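Local atomic coordinates of carbohydrate-binding protein (Flavonifractor plautii, PDB entry 6N1B), a protein that probably removes the acetyl group from N-acetylgalactosamine of blood group A antigens, and binds the blood group B trisaccharide in a pocket beside a calcium ion. Residues H272-Y277 with I334-F339; T53-V58 with W355-Q360; E283-S288 with L301-S306. One frame throughout, in Å; residues are numbered along the deposited sequence.

Contact 1 of 3, residues H272-Y277 with I334-F339; sequences HQDVQY and IYRSSF. With CA (calcium ion), chain C; CA (calcium ion), chain D.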
loop_
_atom_site.group_PDB
_atom_site.type_symbol
_atom_site.label_atom_id
_atom_site.label_comp_id
_atom_site.label_asym_id
_atom_site.label_seq_id
_atom_site.Cartn_x
_atom_site.Cartn_y
_atom_site.Cartn_z
ATOM N N HIS A 272 -4.083 -8.189 1.132
ATOM C CA HIS A 272 -3.687 -6.797 1.249
ATOM C C HIS A 272 -4.470 -6.029 0.176
ATOM O O HIS A 272 -4.933 -6.605 -0.814
ATOM C CB HIS A 272 -2.172 -6.598 1.097
ATOM C CG HIS A 272 -1.327 -6.833 2.259
ATOM N ND1 HIS A 272 -1.706 -7.535 3.381
ATOM C CD2 HIS A 272 -0.041 -6.436 2.485
ATOM C CE1 HIS A 272 -0.699 -7.515 4.264
ATOM N NE2 HIS A 272 0.328 -6.855 3.766
ATOM N N GLN A 273 -4.619 -4.705 0.338
ATOM C CA GLN A 273 -5.484 -3.937 -0.585
ATOM C C GLN A 273 -5.176 -2.442 -0.537
ATOM O O GLN A 273 -4.637 -1.949 0.444
ATOM C CB GLN A 273 -6.964 -4.145 -0.257
ATOM C CG GLN A 273 -7.354 -3.776 1.191
ATOM C CD GLN A 273 -7.017 -4.822 2.249
ATOM O OE1 GLN A 273 -7.189 -6.053 2.003
ATOM N NE2 GLN A 273 -6.556 -4.358 3.448
ATOM N N ASP A 274 -5.577 -1.783 -1.645
ATOM C CA ASP A 274 -5.527 -0.307 -1.760
ATOM C C ASP A 274 -6.890 0.063 -2.359
ATOM O O ASP A 274 -7.367 -0.527 -3.306
ATOM C CB ASP A 274 -4.398 0.138 -2.702
ATOM C CG ASP A 274 -4.229 1.644 -2.769
ATOM O OD1 ASP A 274 -4.347 2.304 -1.687
ATOM O OD2 ASP A 274 -3.905 2.171 -3.852
ATOM N N VAL A 275 -7.420 1.140 -1.804
ATOM C CA VAL A 275 -8.746 1.697 -2.278
ATOM C C VAL A 275 -8.576 3.135 -2.738
ATOM O O VAL A 275 -7.826 3.902 -2.146
ATOM C CB VAL A 275 -9.814 1.608 -1.180
ATOM C CG1 VAL A 275 -11.168 2.165 -1.644
ATOM C CG2 VAL A 275 -9.970 0.166 -0.696
ATOM N N GLN A 276 -9.316 3.509 -3.790
ATOM C CA GLN A 276 -9.439 4.901 -4.229
ATOM C C GLN A 276 -10.916 5.226 -4.441
ATOM O O GLN A 276 -11.641 4.400 -4.972
ATOM C CB GLN A 276 -8.707 5.130 -5.545
ATOM C CG GLN A 276 -7.198 5.047 -5.476
ATOM C CD GLN A 276 -6.613 6.315 -4.992
ATOM O OE1 GLN A 276 -6.488 7.303 -5.746
ATOM N NE2 GLN A 276 -6.303 6.392 -3.662
ATOM N N TYR A 277 -11.304 6.463 -4.082
ATOM C CA TYR A 277 -12.542 6.999 -4.660
ATOM C C TYR A 277 -12.140 7.608 -6.064
ATOM O O TYR A 277 -11.181 8.420 -6.071
ATOM C CB TYR A 277 -13.271 8.007 -3.781
ATOM C CG TYR A 277 -14.557 8.410 -4.446
ATOM C CD1 TYR A 277 -15.717 7.568 -4.446
ATOM C CD2 TYR A 277 -14.635 9.627 -5.137
ATOM C CE1 TYR A 277 -16.878 7.919 -5.165
ATOM C CE2 TYR A 277 -15.795 10.001 -5.792
ATOM C CZ TYR A 277 -16.872 9.175 -5.848
ATOM O OH TYR A 277 -18.013 9.495 -6.524
ATOM N N ILE A 334 2.120 -11.696 -6.907
ATOM C CA ILE A 334 1.940 -10.277 -6.889
ATOM C C ILE A 334 1.577 -9.852 -5.501
ATOM O O ILE A 334 0.702 -10.499 -4.850
ATOM C CB ILE A 334 0.923 -9.787 -7.913
ATOM C CG1 ILE A 334 1.196 -10.350 -9.318
ATOM C CG2 ILE A 334 0.827 -8.322 -7.909
ATOM C CD1 ILE A 334 2.522 -9.994 -9.870
ATOM N N TYR A 335 2.266 -8.847 -4.988
ATOM C CA TYR A 335 2.083 -8.366 -3.623
ATOM C C TYR A 335 1.286 -7.036 -3.654
ATOM O O TYR A 335 0.750 -6.648 -4.675
ATOM C CB TYR A 335 3.462 -8.262 -2.885
ATOM C CG TYR A 335 3.395 -8.631 -1.424
ATOM C CD1 TYR A 335 3.322 -10.030 -1.119
ATOM C CD2 TYR A 335 3.352 -7.758 -0.369
ATOM C CE1 TYR A 335 3.194 -10.439 0.221
ATOM C CE2 TYR A 335 3.202 -8.127 0.941
ATOM C CZ TYR A 335 3.122 -9.530 1.216
ATOM O OH TYR A 335 2.916 -9.935 2.548
ATOM N N ARG A 336 1.178 -6.396 -2.491
ATOM C CA ARG A 336 0.306 -5.258 -2.399
ATOM C C ARG A 336 0.632 -4.175 -3.359
ATOM O O ARG A 336 1.813 -3.847 -3.555
ATOM C CB ARG A 336 0.329 -4.757 -0.938
ATOM C CG ARG A 336 -0.804 -3.762 -0.622
ATOM C CD ARG A 336 -0.542 -2.268 -0.892
ATOM N NE ARG A 336 -1.607 -1.516 -0.201
ATOM C CZ ARG A 336 -1.707 -0.180 -0.192
ATOM N NH1 ARG A 336 -0.874 0.570 -0.882
ATOM N NH2 ARG A 336 -2.727 0.372 0.426
ATOM N N SER A 337 -0.380 -3.613 -3.990
ATOM C CA SER A 337 -0.204 -2.673 -5.088
ATOM C C SER A 337 -0.985 -1.408 -4.812
ATOM O O SER A 337 -2.009 -1.429 -4.089
ATOM C CB SER A 337 -0.613 -3.352 -6.360
ATOM O OG SER A 337 0.216 -4.536 -6.575
ATOM N N SER A 338 -0.572 -0.275 -5.347
ATOM C CA SER A 338 -1.226 1.014 -5.230
ATOM C C SER A 338 -1.573 1.520 -6.603
ATOM O O SER A 338 -0.884 1.250 -7.543
ATOM C CB SER A 338 -0.295 1.945 -4.469
ATOM O OG SER A 338 -0.836 3.229 -4.307
ATOM N N PHE A 339 -2.636 2.300 -6.724
ATOM C CA PHE A 339 -3.008 2.775 -8.054
ATOM C C PHE A 339 -3.532 4.179 -8.025
ATOM O O PHE A 339 -3.993 4.705 -6.973
ATOM C CB PHE A 339 -4.021 1.852 -8.713
ATOM C CG PHE A 339 -5.396 1.928 -8.169
ATOM C CD1 PHE A 339 -5.724 1.335 -6.917
ATOM C CD2 PHE A 339 -6.352 2.533 -8.829
ATOM C CE1 PHE A 339 -7.025 1.415 -6.461
ATOM C CE2 PHE A 339 -7.688 2.663 -8.374
ATOM C CZ PHE A 339 -7.990 2.058 -7.198
HETATM CA CA CA C . 2.100 -6.527 4.830
HETATM CA CA CA D . -3.536 4.445 -0.898
HETATM O O HOH W 1 -3.775 4.687 -3.218
HETATM O O HOH W 2 3.022 -8.278 4.534
HETATM O O HOH W 3 3.097 -5.577 3.175
HETATM O O HOH W 4 3.989 -6.631 5.842
HETATM O O HOH W 5 1.094 -7.263 6.572
#
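Asp274 and Arg336 make the dense middle of this contact between the nearly parallel inner strands of two neighbouring propeller blades, 9° apart. The Asp274 carboxylate is turned 44° against the guanidinium of Arg336, and Asp274 CB lies 3.5 Å above the plane of that group, toward its rim. Near the guanidinium edge, tilted from its plane, Arg336 NH2 donates to Gln273 O at 3.0 Å, and NE weakly to the same oxygen. Asp274 CG stands anti to its backbone N (chi1 -175°), which carries the carboxylate across the gap: OD2 accepts from Phe339 N (3.1 Å) and from water 1 (2.6 Å), while OD1 binds a calcium ion at 2.4 Å. Beyond it, Gln276 CG lies over a face of the Phe339 ring, 3.8 Å from its centroid, a CH-pi contact with amide and ring planes nearly perpendicular.

The other end is looser and watery. His272 CB rests on Arg336 CG at 3.6 Å, but its ring reaches out to a second calcium through NE2 (2.1 Å), where four waters and Asp120 complete the shell. Tyr335, of the glycan pocket, meets the imidazole obliquely; its OH, also hydrogen-bonded to Trp271, reaches this metal's shell through water 2. Arg336 also bonds to Asp56 and Asp122, co-ligands of the first calcium, so calcium and guanidinium together probably offset the negative charge gathered there and hold Asp274 ionised.

Contact 2 of 3, residues T53-V58 with W355-Q360; sequences THPDVV and WYSALQ. With CA (calcium ion), chain D.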
loop_
_atom_site.group_PDB
_atom_site.type_symbol
_atom_site.label_atom_id
_atom_site.label_comp_id
_atom_site.label_asym_id
_atom_site.label_seq_id
_atom_site.Cartn_x
_atom_site.Cartn_y
_atom_site.Cartn_z
ATOM N N THR A 53 8.771 -3.319 -0.731
ATOM C CA THR A 53 7.408 -3.807 -0.976
ATOM C C THR A 53 6.388 -2.803 -0.557
ATOM O O THR A 53 6.686 -1.806 0.110
ATOM C CB THR A 53 7.256 -5.207 -0.233
ATOM O OG1 THR A 53 6.129 -5.870 -0.766
ATOM C CG2 THR A 53 7.103 -4.998 1.243
ATOM N N HIS A 54 5.163 -3.146 -0.934
ATOM C CA HIS A 54 4.005 -2.419 -0.424
ATOM C C HIS A 54 4.073 -0.887 -0.594
ATOM O O HIS A 54 4.050 -0.107 0.363
ATOM C CB HIS A 54 3.715 -2.799 1.018
ATOM C CG HIS A 54 2.341 -2.500 1.553
ATOM N ND1 HIS A 54 1.736 -1.252 1.734
ATOM C CD2 HIS A 54 1.516 -3.494 2.034
ATOM C CE1 HIS A 54 0.536 -1.539 2.311
ATOM N NE2 HIS A 54 0.402 -2.849 2.459
ATOM N N PRO A 55 4.177 -0.458 -1.867
ATOM C CA PRO A 55 4.128 0.942 -2.108
ATOM C C PRO A 55 2.734 1.496 -1.805
ATOM O O PRO A 55 1.752 0.798 -2.031
ATOM C CB PRO A 55 4.444 1.105 -3.587
ATOM C CG PRO A 55 3.852 -0.174 -4.155
ATOM C CD PRO A 55 4.152 -1.235 -3.128
ATOM N N ASP A 56 2.683 2.810 -1.556
ATOM C CA ASP A 56 1.440 3.572 -1.632
ATOM C C ASP A 56 1.735 4.962 -2.240
ATOM O O ASP A 56 2.582 5.679 -1.636
ATOM C CB ASP A 56 0.719 3.662 -0.297
ATOM C CG ASP A 56 -0.744 4.007 -0.547
ATOM O OD1 ASP A 56 -1.422 3.309 -1.329
ATOM O OD2 ASP A 56 -1.209 5.079 -0.022
ATOM N N VAL A 57 1.117 5.194 -3.397
ATOM C CA VAL A 57 1.474 6.382 -4.131
ATOM C C VAL A 57 0.338 7.396 -4.070
ATOM O O VAL A 57 -0.838 7.012 -4.129
ATOM C CB VAL A 57 1.746 5.988 -5.599
ATOM C CG1 VAL A 57 2.074 7.192 -6.457
ATOM C CG2 VAL A 57 2.948 5.050 -5.666
ATOM N N VAL A 58 0.691 8.673 -3.902
ATOM C CA VAL A 58 -0.220 9.799 -3.971
ATOM C C VAL A 58 0.145 10.620 -5.224
ATOM O O VAL A 58 1.298 11.001 -5.359
ATOM C CB VAL A 58 -0.130 10.677 -2.713
ATOM C CG1 VAL A 58 -1.017 11.909 -2.886
ATOM C CG2 VAL A 58 -0.495 9.921 -1.421
ATOM N N TRP A 355 1.287 0.807 -9.387
ATOM C CA TRP A 355 2.638 0.524 -8.786
ATOM C C TRP A 355 2.451 -0.741 -8.035
ATOM O O TRP A 355 1.757 -0.800 -7.008
ATOM C CB TRP A 355 3.105 1.702 -7.947
ATOM C CG TRP A 355 3.396 2.947 -8.744
ATOM C CD1 TRP A 355 4.626 3.310 -9.172
ATOM C CD2 TRP A 355 2.474 3.964 -9.213
ATOM N NE1 TRP A 355 4.493 4.469 -9.915
ATOM C CE2 TRP A 355 3.208 4.914 -9.925
ATOM C CE3 TRP A 355 1.084 4.186 -9.075
ATOM C CZ2 TRP A 355 2.610 5.995 -10.538
ATOM C CZ3 TRP A 355 0.506 5.257 -9.638
ATOM C CH2 TRP A 355 1.267 6.159 -10.385
ATOM N N TYR A 356 3.001 -1.868 -8.571
ATOM C CA TYR A 356 2.816 -3.171 -7.985
ATOM C C TYR A 356 4.041 -3.691 -7.336
ATOM O O TYR A 356 5.135 -3.597 -7.922
ATOM C CB TYR A 356 2.228 -4.192 -8.980
ATOM C CG TYR A 356 3.144 -4.807 -10.026
ATOM C CD1 TYR A 356 3.356 -4.164 -11.251
ATOM C CD2 TYR A 356 3.665 -6.010 -9.847
ATOM C CE1 TYR A 356 4.116 -4.783 -12.275
ATOM C CE2 TYR A 356 4.373 -6.657 -10.838
ATOM C CZ TYR A 356 4.595 -6.097 -12.045
ATOM O OH TYR A 356 5.273 -6.690 -13.058
ATOM N N SER A 357 3.948 -4.244 -6.149
ATOM C CA SER A 357 5.062 -4.981 -5.597
ATOM C C SER A 357 4.936 -6.449 -5.900
ATOM O O SER A 357 3.809 -6.941 -6.220
ATOM C CB SER A 357 5.276 -4.654 -4.134
ATOM O OG SER A 357 4.220 -5.129 -3.277
ATOM N N ALA A 358 6.064 -7.150 -5.898
ATOM C CA ALA A 358 6.071 -8.580 -6.216
ATOM C C ALA A 358 7.341 -9.193 -5.656
ATOM O O ALA A 358 8.220 -8.518 -5.144
ATOM C CB ALA A 358 5.922 -8.815 -7.703
ATOM N N LEU A 359 7.382 -10.524 -5.752
ATOM C CA LEU A 359 8.550 -11.308 -5.285
ATOM C C LEU A 359 8.927 -12.318 -6.367
ATOM O O LEU A 359 8.062 -12.830 -7.055
ATOM C CB LEU A 359 8.224 -12.078 -3.992
ATOM C CG LEU A 359 8.030 -11.270 -2.732
ATOM C CD1 LEU A 359 6.681 -10.591 -2.630
ATOM C CD2 LEU A 359 8.264 -12.134 -1.544
ATOM N N GLN A 360 10.261 -12.593 -6.385
ATOM C CA GLN A 360 10.838 -13.643 -7.188
ATOM C C GLN A 360 11.163 -14.774 -6.298
ATOM O O GLN A 360 11.736 -14.618 -5.196
ATOM C CB GLN A 360 12.081 -13.135 -7.923
ATOM C CG GLN A 360 12.651 -14.197 -8.860
ATOM C CD GLN A 360 13.807 -13.754 -9.740
ATOM O OE1 GLN A 360 14.141 -12.568 -9.810
ATOM N NE2 GLN A 360 14.436 -14.776 -10.378
HETATM CA CA CA D . -3.536 4.445 -0.898
HETATM O O HOH W 6 7.798 -6.684 -2.927
HETATM O O HOH W 7 -2.551 6.855 -1.854
HETATM O O HOH W 1 -3.775 4.687 -3.218
HETATM O O HOH W 8 -5.884 4.625 -0.438
HETATM O O HOH W 9 -4.027 6.260 0.663
#
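Ser357 and Thr53 bring the polar groups of these two antiparallel strands of neighbouring sheets together. Ser357 OG, at chi1 68° between its backbone N and carbonyl carbon, faces 53-58: it takes a weak hydrogen bond from His54 N (3.2 Å, 160°) and lies 3.2 Å from Thr53 OG1. The same hydroxyl has its stronger partner in Arg336 O. Water 6 spans the strands between Thr53 OG1 (2.8 Å) and Ala358 O. Segment 53-58 belongs to the innermost strand of one blade of a five-bladed beta-propeller and 355-360 to the second strand of the adjoining blade, so no backbone pairing joins them, and side chains and a water form the bridges.

Apolar contacts fill the other half. Pro55 CD packs on Ser357 CB at 3.7 Å, and its CG reaches Trp355 CB at 4.3 Å. Val57 crosses the Trp355 indole at about a right angle, with CG2 over one face, 4.0 Å from the five-membered ring centroid (CH-pi).

Metal coordination lies on the side away from 355-360: Asp56 grips a calcium with both OD1 (2.4 Å) and OD2 (2.6 Å), shared with Asp122 and Asp274, while water 7 links it to Val57 O.

Contact 3 of 3, residues E283-S288 with L301-S306; sequences EFVCIS and LHLTTS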
loop_
_atom_site.group_PDB
_atom_site.type_symbol
_atom_site.label_atom_id
_atom_site.label_comp_id
_atom_site.label_asym_id
_atom_site.label_seq_id
_atom_site.Cartn_x
_atom_site.Cartn_y
_atom_site.Cartn_z
ATOM N N GLU A 283 -17.454 6.060 -8.127
ATOM C CA GLU A 283 -17.358 4.868 -7.298
ATOM C C GLU A 283 -16.048 4.705 -6.650
ATOM O O GLU A 283 -15.029 5.320 -7.063
ATOM C CB GLU A 283 -17.714 3.590 -8.047
ATOM C CG GLU A 283 -16.714 3.211 -9.053
ATOM C CD GLU A 283 -17.089 2.115 -10.059
ATOM O OE1 GLU A 283 -18.132 1.471 -9.929
ATOM O OE2 GLU A 283 -16.165 1.900 -10.974
ATOM N N PHE A 284 -16.038 3.882 -5.596
ATOM C CA PHE A 284 -14.806 3.389 -5.003
ATOM C C PHE A 284 -14.305 2.197 -5.838
ATOM O O PHE A 284 -15.091 1.370 -6.308
ATOM C CB PHE A 284 -14.989 2.971 -3.530
ATOM C CG PHE A 284 -15.471 4.040 -2.632
ATOM C CD1 PHE A 284 -16.813 4.359 -2.502
ATOM C CD2 PHE A 284 -14.581 4.741 -1.849
ATOM C CE1 PHE A 284 -17.248 5.409 -1.654
ATOM C CE2 PHE A 284 -14.951 5.762 -0.999
ATOM C CZ PHE A 284 -16.288 6.104 -0.910
ATOM N N VAL A 285 -12.968 2.174 -5.988
ATOM C CA VAL A 285 -12.268 1.128 -6.713
ATOM C C VAL A 285 -11.188 0.593 -5.841
ATOM O O VAL A 285 -10.483 1.320 -5.196
ATOM C CB VAL A 285 -11.748 1.667 -8.071
ATOM C CG1 VAL A 285 -11.031 0.549 -8.828
ATOM C CG2 VAL A 285 -12.876 2.266 -8.912
ATOM N N CYS A 286 -11.059 -0.766 -5.830
ATOM C CA CYS A 286 -10.034 -1.407 -4.986
ATOM C C CYS A 286 -9.275 -2.464 -5.816
ATOM O O CYS A 286 -9.849 -3.234 -6.565
ATOM C CB CYS A 286 -10.761 -2.085 -3.794
ATOM S SG CYS A 286 -9.627 -3.101 -2.775
ATOM N N ILE A 287 -7.948 -2.390 -5.611
ATOM C CA ILE A 287 -7.088 -3.469 -6.084
ATOM C C ILE A 287 -6.743 -4.300 -4.872
ATOM O O ILE A 287 -6.102 -3.841 -3.925
ATOM C CB ILE A 287 -5.802 -2.865 -6.784
ATOM C CG1 ILE A 287 -6.185 -2.214 -8.053
ATOM C CG2 ILE A 287 -4.836 -3.983 -7.023
ATOM C CD1 ILE A 287 -5.015 -1.665 -8.860
ATOM N N SER A 288 -7.164 -5.560 -4.936
ATOM C CA SER A 288 -6.987 -6.544 -3.848
ATOM C C SER A 288 -5.925 -7.592 -4.232
ATOM O O SER A 288 -6.096 -8.270 -5.262
ATOM C CB SER A 288 -8.341 -7.252 -3.591
ATOM O OG SER A 288 -8.168 -8.341 -2.739
ATOM N N LEU A 301 -3.690 -10.140 -8.238
ATOM C CA LEU A 301 -4.561 -9.003 -7.954
ATOM C C LEU A 301 -5.898 -9.274 -8.674
ATOM O O LEU A 301 -5.964 -9.746 -9.787
ATOM C CB LEU A 301 -4.011 -7.694 -8.538
ATOM C CG LEU A 301 -2.656 -7.281 -8.034
ATOM C CD1 LEU A 301 -2.196 -5.982 -8.640
ATOM C CD2 LEU A 301 -2.533 -7.270 -6.517
ATOM N N HIS A 302 -6.971 -8.825 -7.968
ATOM C CA HIS A 302 -8.307 -8.690 -8.526
ATOM C C HIS A 302 -8.821 -7.212 -8.344
ATOM O O HIS A 302 -8.353 -6.590 -7.406
ATOM C CB HIS A 302 -9.312 -9.737 -8.018
ATOM C CG HIS A 302 -9.177 -11.081 -8.669
ATOM N ND1 HIS A 302 -10.081 -11.474 -9.679
ATOM C CD2 HIS A 302 -8.336 -12.107 -8.496
ATOM C CE1 HIS A 302 -9.717 -12.680 -10.104
ATOM N NE2 HIS A 302 -8.674 -13.078 -9.415
ATOM N N LEU A 303 -9.764 -6.853 -9.179
ATOM C CA LEU A 303 -10.402 -5.555 -9.084
ATOM C C LEU A 303 -11.810 -5.721 -8.486
ATOM O O LEU A 303 -12.539 -6.609 -8.938
ATOM C CB LEU A 303 -10.474 -4.904 -10.466
ATOM C CG LEU A 303 -10.830 -3.417 -10.526
ATOM C CD1 LEU A 303 -9.665 -2.655 -9.978
ATOM C CD2 LEU A 303 -11.214 -3.046 -11.921
ATOM N N THR A 304 -12.186 -4.800 -7.595
ATOM C CA THR A 304 -13.519 -4.858 -7.007
ATOM C C THR A 304 -13.978 -3.402 -6.854
ATOM O O THR A 304 -13.150 -2.514 -6.596
ATOM C CB THR A 304 -13.518 -5.670 -5.722
ATOM O OG1 THR A 304 -14.888 -5.762 -5.273
ATOM C CG2 THR A 304 -12.600 -5.192 -4.644
ATOM N N THR A 305 -15.262 -3.133 -6.996
ATOM C CA THR A 305 -15.768 -1.790 -6.952
ATOM C C THR A 305 -16.995 -1.669 -6.052
ATOM O O THR A 305 -17.644 -2.709 -5.754
ATOM C CB THR A 305 -16.109 -1.268 -8.348
ATOM O OG1 THR A 305 -17.247 -1.928 -8.893
ATOM C CG2 THR A 305 -14.975 -1.334 -9.333
ATOM N N SER A 306 -17.328 -0.441 -5.673
ATOM C CA SER A 306 -18.452 -0.174 -4.756
ATOM C C SER A 306 -18.920 1.235 -4.879
ATOM O O SER A 306 -18.121 2.169 -4.950
ATOM C CB SER A 306 -17.949 -0.367 -3.341
ATOM O OG SER A 306 -18.950 -0.019 -2.361
#
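From Phe284 opposite Ser306 to Ser288 opposite His302, the strands 283-288 and 301-306 pair in antiparallel register, their short axes 159° apart. Phe284, Cys286 and Ser288 form hydrogen-bonded pairs with Ser306, Thr304 and His302, each pair joined by two reciprocal N-H to O bonds; Cys286 N to Thr304 O measures 2.8 Å. Val285 with Thr305 and Ile287 with Leu303 are the non-hydrogen-bonded pairs between them.

The face bearing Val285, Ile287, Leu303 and Thr305 is largely apolar. Leu303 swings CG away from its backbone N (chi1 -167°), and the branch ending in CD1 slips between two residues of the other strand, 3.7 Å from Val285 CG1 and 4.0 Å from Ile287 CG1. Ile287 also extends CG2 to Leu301 CD1 (3.7 Å), crossing that side chain at an oblique angle. Phe339 of the next blade packs against Val285 and Ile287, and Leu301 touches Ile334 and Ser337 there. Near the start of 283-288, the carboxylate end of Glu283 passes at a slant over Thr305, Glu283 CD lying 3.9 Å from Thr305 CB.

On the face carrying Phe284, Cys286, Ser288, His302, Thr304 and Ser306, Thr304 turns CG2 onto Cys286 CB (3.7 Å), while its hydroxyl bonds to Phe258 O. The Phe284 ring presents its edge to Ser306 O, with CD1 3.5 Å away, and meets Tyr277 edge-to-face. Ser306 OG is bonded into the following loop at Asn311, and Trp312 covers Cys286 and Ser306.

Such a beta hairpin, supplying the second and third strands of a four-stranded antiparallel sheet whose innermost strand is 269-278, is characteristic of one blade of a beta-propeller.

From the N terminus, the chain lays down 53-58 first; its partner 355-360 comes 297 residues later, so contact 2 closes a loop spanning most of the propeller and ties first blade to last. Within that loop, contact 1 closes a shorter one, joining the inner strands of the last two blades. Contact 3 is innermost, the hairpin of 283-288 and 301-306, which lies in sequence between 272-277 and 334-339; none of the loops cross. Contacts 1 and 2 meet where Tyr335 N probably bonds to Ser357 O, inside one sheet, and they share a calcium ion; backbone pairing of Gln276 with Val285 joins contact 1 to contact 3. Contacts 2 and 3, centres about 16 Å apart, do not touch.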